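Local coordinates for fructuronate-tagaturonate epimerase UxaE from Cohnella laeviribosi in complex with 1 glycerol (Cohnella laeviribosi, PDB 6IL9), which probably interconverts fructuronate and tagaturonate by epimerisation, using a zinc-bearing TIM-barrel scaffold, at residues Ile480-His483 / Leu484-Gly488; Asn413-Leu417 / Ala418-Asp422. One frame throughout, in Å; residues are numbered along the deposited sequence.

Both interactions are local, each made by one unbroken run of chain, and they lie in series: 413-422 is complete well before 480-488 begins. Interaction 1 is the final turns of helix 469-487, packed among helices 104-111, 349-358 and 369-382 of the barrel region. Interaction 2 belongs to the surface loop between helices 384-402 and 432-440. Their centres are 31 Å apart and their nearest atoms about 18 Å, so they do not touch. From the chain centre, interaction 1 lies 16 Å away and interaction 2 31 Å. H161, D273 and H343 bind the zinc ion, and neither interaction supplies a ligand to it; the side chain of H483 is about 9 Å from a bound glycerol.

Interaction 1 (Ile480-His483 / Leu484-Gly488); sequences IGKH and LDLLG
K482 and L486 run side by side and point the same way, one turn apart on helix 469-487, with K482 CE 4.0 Å from L486 CD1. The lysine reaches that methyl because CG stands anti to the backbone N (chi1 170°) and the chain beyond is extended; its charged end then makes a cation-pi contact with F349. L486 also packs on F349 and F352 of helix 349-358.

The backbone is held by four consecutive i to i+4 bonds. In the first, L484 N donates to I480 O at 3.0 Å, nearly in line with the carbonyl; in the last, L487 N donates to H483 O, also at 3.0 Å. L487 folds back on the same acceptor, its CG 3.3 Å from H483 O. Near the other end, L484 CG sits 4.5 Å from I480 CG2, a loose apolar contact on the side facing T110.

D485 brings its carboxylate carbon CG to 3.1 Å from G481 O. Both carboxylate oxygens are acceptors, as is that carbonyl, so this is proximity without a bond. H483 has CG beside its own backbone N (chi1 -73°), and its ring lies back along the helix.

The helix ends in a Schellman motif at G488, whose positive phi (84°) accompanies a bond from G488 N to D485 O of 3.1 Å. The polar side chains then have distinct roles: D485 OD1 reaches R114 in a salt bridge, while H483 links its own helix to a neighbour, ND1 bonded to H479 O and NE2 to D347 N, which holds the ring's rotation.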
ATOM      1  N   ILE A 480       5.285 -12.667   1.924  1.00 14.25           N
ATOM      2  CA  ILE A 480       4.321 -12.243   0.906  1.00 14.51           C
ATOM      3  C   ILE A 480       3.914 -13.425   0.027  1.00 15.69           C
ATOM      4  O   ILE A 480       2.767 -13.500  -0.439  1.00 16.66           O
ATOM      5  CB  ILE A 480       4.899 -11.068   0.090  1.00 14.82           C
ATOM      6  CG1 ILE A 480       5.256  -9.922   1.035  1.00 17.72           C
ATOM      7  CG2 ILE A 480       3.901 -10.569  -0.982  1.00 15.29           C
ATOM      8  CD1 ILE A 480       4.088  -9.421   1.862  1.00 20.96           C
ATOM      9  N   GLY A 481       4.832 -14.370  -0.206  1.00 16.39           N
ATOM     10  CA  GLY A 481       4.465 -15.559  -0.956  1.00 19.42           C
ATOM     11  C   GLY A 481       3.298 -16.292  -0.320  1.00 17.59           C
ATOM     12  O   GLY A 481       2.400 -16.767  -1.013  1.00 17.74           O
ATOM     13  N   LYS A 482       3.295 -16.384   1.007  1.00 15.96           N
ATOM     14  CA  LYS A 482       2.192 -17.049   1.699  1.00 16.82           C
ATOM     15  C   LYS A 482       0.876 -16.308   1.491  1.00 17.27           C
ATOM     16  O   LYS A 482      -0.188 -16.934   1.385  1.00 17.33           O
ATOM     17  CB  LYS A 482       2.509 -17.160   3.189  1.00 18.77           C
ATOM     18  CG  LYS A 482       1.335 -17.617   4.020  1.00 20.35           C
ATOM     19  CD  LYS A 482       1.750 -17.819   5.463  1.00 22.13           C
ATOM     20  CE  LYS A 482       0.572 -18.337   6.269  1.00 25.44           C
ATOM     21  NZ  LYS A 482       0.995 -18.743   7.640  1.00 31.63           N
ATOM     22  N   HIS A 483       0.921 -14.973   1.455  1.00 15.51           N
ATOM     23  CA  HIS A 483      -0.277 -14.198   1.133  1.00 14.82           C
ATOM     24  C   HIS A 483      -0.807 -14.575  -0.243  1.00 14.64           C
ATOM     25  O   HIS A 483      -2.004 -14.833  -0.417  1.00 15.13           O
ATOM     26  CB  HIS A 483       0.028 -12.693   1.158  1.00 16.26           C
ATOM     27  CG  HIS A 483       0.215 -12.115   2.529  1.00 15.22           C
ATOM     28  ND1 HIS A 483       1.313 -12.386   3.316  1.00 16.34           N
ATOM     29  CD2 HIS A 483      -0.545 -11.241   3.231  1.00 16.22           C
ATOM     30  CE1 HIS A 483       1.216 -11.713   4.451  1.00 16.18           C
ATOM     31  NE2 HIS A 483       0.098 -11.011   4.425  1.00 17.10           N
ATOM     32  N   LEU A 484       0.075 -14.580  -1.244  1.00 14.81           N
ATOM     33  CA  LEU A 484      -0.356 -14.865  -2.612  1.00 15.51           C
ATOM     34  C   LEU A 484      -0.879 -16.295  -2.743  1.00 16.67           C
ATOM     35  O   LEU A 484      -1.898 -16.527  -3.400  1.00 16.38           O
ATOM     36  CB  LEU A 484       0.796 -14.623  -3.585  1.00 16.69           C
ATOM     37  CG  LEU A 484       1.362 -13.200  -3.586  1.00 14.75           C
ATOM     38  CD1 LEU A 484       2.486 -13.093  -4.605  1.00 21.23           C
ATOM     39  CD2 LEU A 484       0.255 -12.226  -3.904  1.00 17.23           C
ATOM     40  N   ASP A 485      -0.205 -17.253  -2.099  1.00 15.28           N
ATOM     41  CA  ASP A 485      -0.643 -18.646  -2.132  1.00 16.89           C
ATOM     42  C   ASP A 485      -2.052 -18.801  -1.570  1.00 16.35           C
ATOM     43  O   ASP A 485      -2.897 -19.482  -2.161  1.00 16.45           O
ATOM     44  CB  ASP A 485       0.345 -19.509  -1.341  1.00 17.67           C
ATOM     45  CG  ASP A 485       1.696 -19.636  -2.036  1.00 19.07           C
ATOM     46  OD1 ASP A 485       1.802 -19.221  -3.209  1.00 22.76           O
ATOM     47  OD2 ASP A 485       2.647 -20.145  -1.399  1.00 25.31           O
ATOM     48  N   LEU A 486      -2.327 -18.176  -0.421  1.00 16.18           N
ATOM     49  CA  LEU A 486      -3.647 -18.335   0.188  1.00 16.13           C
ATOM     50  C   LEU A 486      -4.717 -17.564  -0.575  1.00 16.24           C
ATOM     51  O   LEU A 486      -5.895 -17.952  -0.556  1.00 16.11           O
ATOM     52  CB  LEU A 486      -3.611 -17.899   1.653  1.00 16.91           C
ATOM     53  CG  LEU A 486      -2.894 -18.883   2.575  1.00 18.26           C
ATOM     54  CD1 LEU A 486      -2.633 -18.258   3.934  1.00 19.96           C
ATOM     55  CD2 LEU A 486      -3.761 -20.117   2.706  1.00 18.10           C
ATOM     56  N   LEU A 487      -4.340 -16.475  -1.250  1.00 14.45           N
ATOM     57  CA  LEU A 487      -5.293 -15.790  -2.112  1.00 14.09           C
ATOM     58  C   LEU A 487      -5.614 -16.586  -3.361  1.00 17.90           C
ATOM     59  O   LEU A 487      -6.548 -16.214  -4.079  1.00 17.83           O
ATOM     60  CB  LEU A 487      -4.752 -14.411  -2.528  1.00 13.64           C
ATOM     61  CG  LEU A 487      -4.796 -13.347  -1.421  1.00 13.46           C
ATOM     62  CD1 LEU A 487      -3.805 -12.218  -1.701  1.00 13.49           C
ATOM     63  CD2 LEU A 487      -6.208 -12.784  -1.267  1.00 13.93           C
ATOM     64  N   GLY A 488      -4.866 -17.651  -3.643  1.00 15.72           N
ATOM     65  CA  GLY A 488      -5.087 -18.428  -4.846  1.00 18.13           C
ATOM     66  C   GLY A 488      -4.420 -17.907  -6.100  1.00 21.62           C
ATOM     67  O   GLY A 488      -4.801 -18.308  -7.206  1.00 21.10           O
TER

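Interaction 2 (Asn413-Leu417 / Ala418-Asp422); sequences NIRPL and ADVSD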
ATOM      1  N   ASN A 413       0.033  -8.827  27.490  1.00 15.24           N
ATOM      2  CA  ASN A 413       0.358 -10.113  26.872  1.00 17.40           C
ATOM      3  C   ASN A 413       1.817 -10.213  26.447  1.00 20.59           C
ATOM      4  O   ASN A 413       2.275 -11.307  26.100  1.00 21.96           O
ATOM      5  CB  ASN A 413      -0.518 -10.358  25.635  1.00 16.50           C
ATOM      6  CG  ASN A 413      -1.932 -10.749  25.981  1.00 17.47           C
ATOM      7  OD1 ASN A 413      -2.201 -11.232  27.083  1.00 17.69           O
ATOM      8  ND2 ASN A 413      -2.848 -10.571  25.026  1.00 15.42           N
ATOM      9  N   ILE A 414       2.550  -9.109  26.448  1.00 16.84           N
ATOM     10  CA  ILE A 414       3.905  -9.084  25.905  1.00 17.37           C
ATOM     11  C   ILE A 414       4.901  -9.392  27.024  1.00 19.06           C
ATOM     12  O   ILE A 414       4.946  -8.679  28.031  1.00 21.81           O
ATOM     13  CB  ILE A 414       4.208  -7.727  25.255  1.00 16.47           C
ATOM     14  CG1 ILE A 414       3.110  -7.366  24.238  1.00 15.65           C
ATOM     15  CG2 ILE A 414       5.579  -7.754  24.564  1.00 16.59           C
ATOM     16  CD1 ILE A 414       3.266  -5.963  23.625  1.00 15.80           C
ATOM     17  N   ARG A 415       5.702 -10.442  26.847  1.00 19.78           N
ATOM     18  CA  ARG A 415       6.699 -10.793  27.852  1.00 21.15           C
ATOM     19  C   ARG A 415       7.685  -9.640  28.036  1.00 22.32           C
ATOM     20  O   ARG A 415       8.096  -9.009  27.050  1.00 21.04           O
ATOM     21  CB  ARG A 415       7.467 -12.058  27.451  1.00 21.46           C
ATOM     22  CG  ARG A 415       6.716 -13.373  27.601  1.00 27.02           C
ATOM     23  CD  ARG A 415       7.433 -14.502  26.845  1.00 27.41           C
ATOM     24  NE  ARG A 415       7.426 -14.244  25.409  1.00 25.50           N
ATOM     25  CZ  ARG A 415       8.192 -14.847  24.504  1.00 33.14           C
ATOM     26  NH1 ARG A 415       9.057 -15.794  24.860  1.00 29.74           N
ATOM     27  NH2 ARG A 415       8.077 -14.503  23.227  1.00 25.82           N
ATOM     28  N   PRO A 416       8.081  -9.333  29.274  1.00 23.78           N
ATOM     29  CA  PRO A 416       9.122  -8.320  29.478  1.00 25.95           C
ATOM     30  C   PRO A 416      10.416  -8.751  28.811  1.00 19.69           C
ATOM     31  O   PRO A 416      10.758  -9.936  28.794  1.00 23.36           O
ATOM     32  CB  PRO A 416       9.270  -8.258  31.004  1.00 27.24           C
ATOM     33  CG  PRO A 416       7.964  -8.825  31.536  1.00 28.33           C
ATOM     34  CD  PRO A 416       7.534  -9.851  30.543  1.00 24.21           C
ATOM     35  N   LEU A 417      11.128  -7.766  28.253  1.00 25.12           N
ATOM     36  CA  LEU A 417      12.369  -8.050  27.535  1.00 23.27           C
ATOM     37  C   LEU A 417      13.365  -8.781  28.428  1.00 25.74           C
ATOM     38  O   LEU A 417      14.083  -9.677  27.970  1.00 27.60           O
ATOM     39  CB  LEU A 417      12.969  -6.744  27.007  1.00 22.95           C
ATOM     40  CG  LEU A 417      12.400  -6.155  25.712  1.00 24.36           C
ATOM     41  CD1 LEU A 417      12.993  -4.774  25.435  1.00 24.15           C
ATOM     42  CD2 LEU A 417      12.649  -7.096  24.534  1.00 22.72           C
ATOM     43  N   ALA A 418      13.393  -8.437  29.717  1.00 28.52           N
ATOM     44  CA  ALA A 418      14.289  -9.097  30.660  1.00 30.69           C
ATOM     45  C   ALA A 418      13.968 -10.573  30.860  1.00 30.47           C
ATOM     46  O   ALA A 418      14.798 -11.295  31.428  1.00 33.43           O
ATOM     47  CB  ALA A 418      14.252  -8.363  32.002  1.00 31.48           C
ATOM     48  N   ASP A 419      12.807 -11.043  30.401  1.00 29.75           N
ATOM     49  CA  ASP A 419      12.409 -12.438  30.536  1.00 28.05           C
ATOM     50  C   ASP A 419      12.631 -13.259  29.273  1.00 28.82           C
ATOM     51  O   ASP A 419      12.287 -14.442  29.257  1.00 28.01           O
ATOM     52  CB  ASP A 419      10.931 -12.528  30.937  1.00 31.36           C
ATOM     53  CG  ASP A 419      10.674 -12.034  32.353  1.00 36.40           C
ATOM     54  OD1 ASP A 419      11.627 -11.984  33.164  1.00 38.15           O
ATOM     55  OD2 ASP A 419       9.509 -11.690  32.652  1.00 36.60           O
ATOM     56  N   VAL A 420      13.179 -12.671  28.212  1.00 24.66           N
ATOM     57  CA  VAL A 420      13.346 -13.368  26.945  1.00 25.78           C
ATOM     58  C   VAL A 420      14.813 -13.292  26.541  1.00 26.62           C
ATOM     59  O   VAL A 420      15.455 -12.251  26.704  1.00 24.91           O
ATOM     60  CB  VAL A 420      12.427 -12.784  25.847  1.00 25.67           C
ATOM     61  CG1 VAL A 420      10.983 -12.839  26.305  1.00 22.47           C
ATOM     62  CG2 VAL A 420      12.789 -11.359  25.558  1.00 28.66           C
ATOM     63  N   SER A 421      15.343 -14.405  26.046  1.00 25.87           N
ATOM     64  CA  SER A 421      16.736 -14.457  25.629  1.00 27.25           C
ATOM     65  C   SER A 421      16.887 -13.874  24.230  1.00 28.49           C
ATOM     66  O   SER A 421      15.913 -13.687  23.502  1.00 24.49           O
ATOM     67  CB  SER A 421      17.258 -15.889  25.647  1.00 28.14           C
ATOM     68  OG  SER A 421      16.656 -16.655  24.616  1.00 31.38           O
ATOM     69  N   ASP A 422      18.135 -13.593  23.849  1.00 27.05           N
ATOM     70  CA  ASP A 422      18.380 -13.105  22.496  1.00 27.74           C
ATOM     71  C   ASP A 422      17.828 -14.071  21.457  1.00 26.44           C
ATOM     72  O   ASP A 422      17.223 -13.650  20.460  1.00 26.96           O
ATOM     73  CB  ASP A 422      19.878 -12.886  22.278  1.00 29.10           C
ATOM     74  CG  ASP A 422      20.389 -11.614  22.932  1.00 32.72           C
ATOM     75  OD1 ASP A 422      19.589 -10.884  23.554  1.00 32.71           O
ATOM     76  OD2 ASP A 422      21.610 -11.334  22.814  1.00 36.06           O
TER
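P416 and L417 meet D419 and V420 in a short 3-10 turn, a kink in the surface loop between helices 384-402 and 432-440. Two successive i to i+3 bonds define it. D419 N donates to P416 O at 2.8 Å. V420 N donates to L417 O at 3.1 Å, with an N-H...O angle of 167°. Although both are fairly straight at hydrogen, each donor lies above its carbonyl plane, 60° out of it in the second case, so neither oxygen is approached along a lone pair.

L417 O has a second donor, R388 NH1 of helix 384-402, and the same arginine reaches V420 O and the D422 carboxylate through NH2. One guanidinium thus bonds to acceptors on L417, V420 and D422. The R415 carbonyl is satisfied by Y428 OH, and R415 NH2 by E431 in a salt bridge and by S427 OG.

Carbon contacts accompany these bonds. V420 projects toward the preceding segment, where its CG2 comes within 3.2 Å of L417 O. With CG1 anti to the carbonyl carbon (chi1 -57°), CG2 falls between the backbone N and that carbon, against L417 O. The same methyl makes a looser apolar contact with L417 CD2, at 4.4 Å. D419 crosses the proline ring at an angle, OD2 standing 3.4 Å from P416 CD and equally near CG, contacts with carbon rather than with a donor.

On the other branch of V420, CG1 touches R415 CB at 3.8 Å and also covers one face of the R415 guanidinium, 3.6 Å above its plane and offset toward the rim.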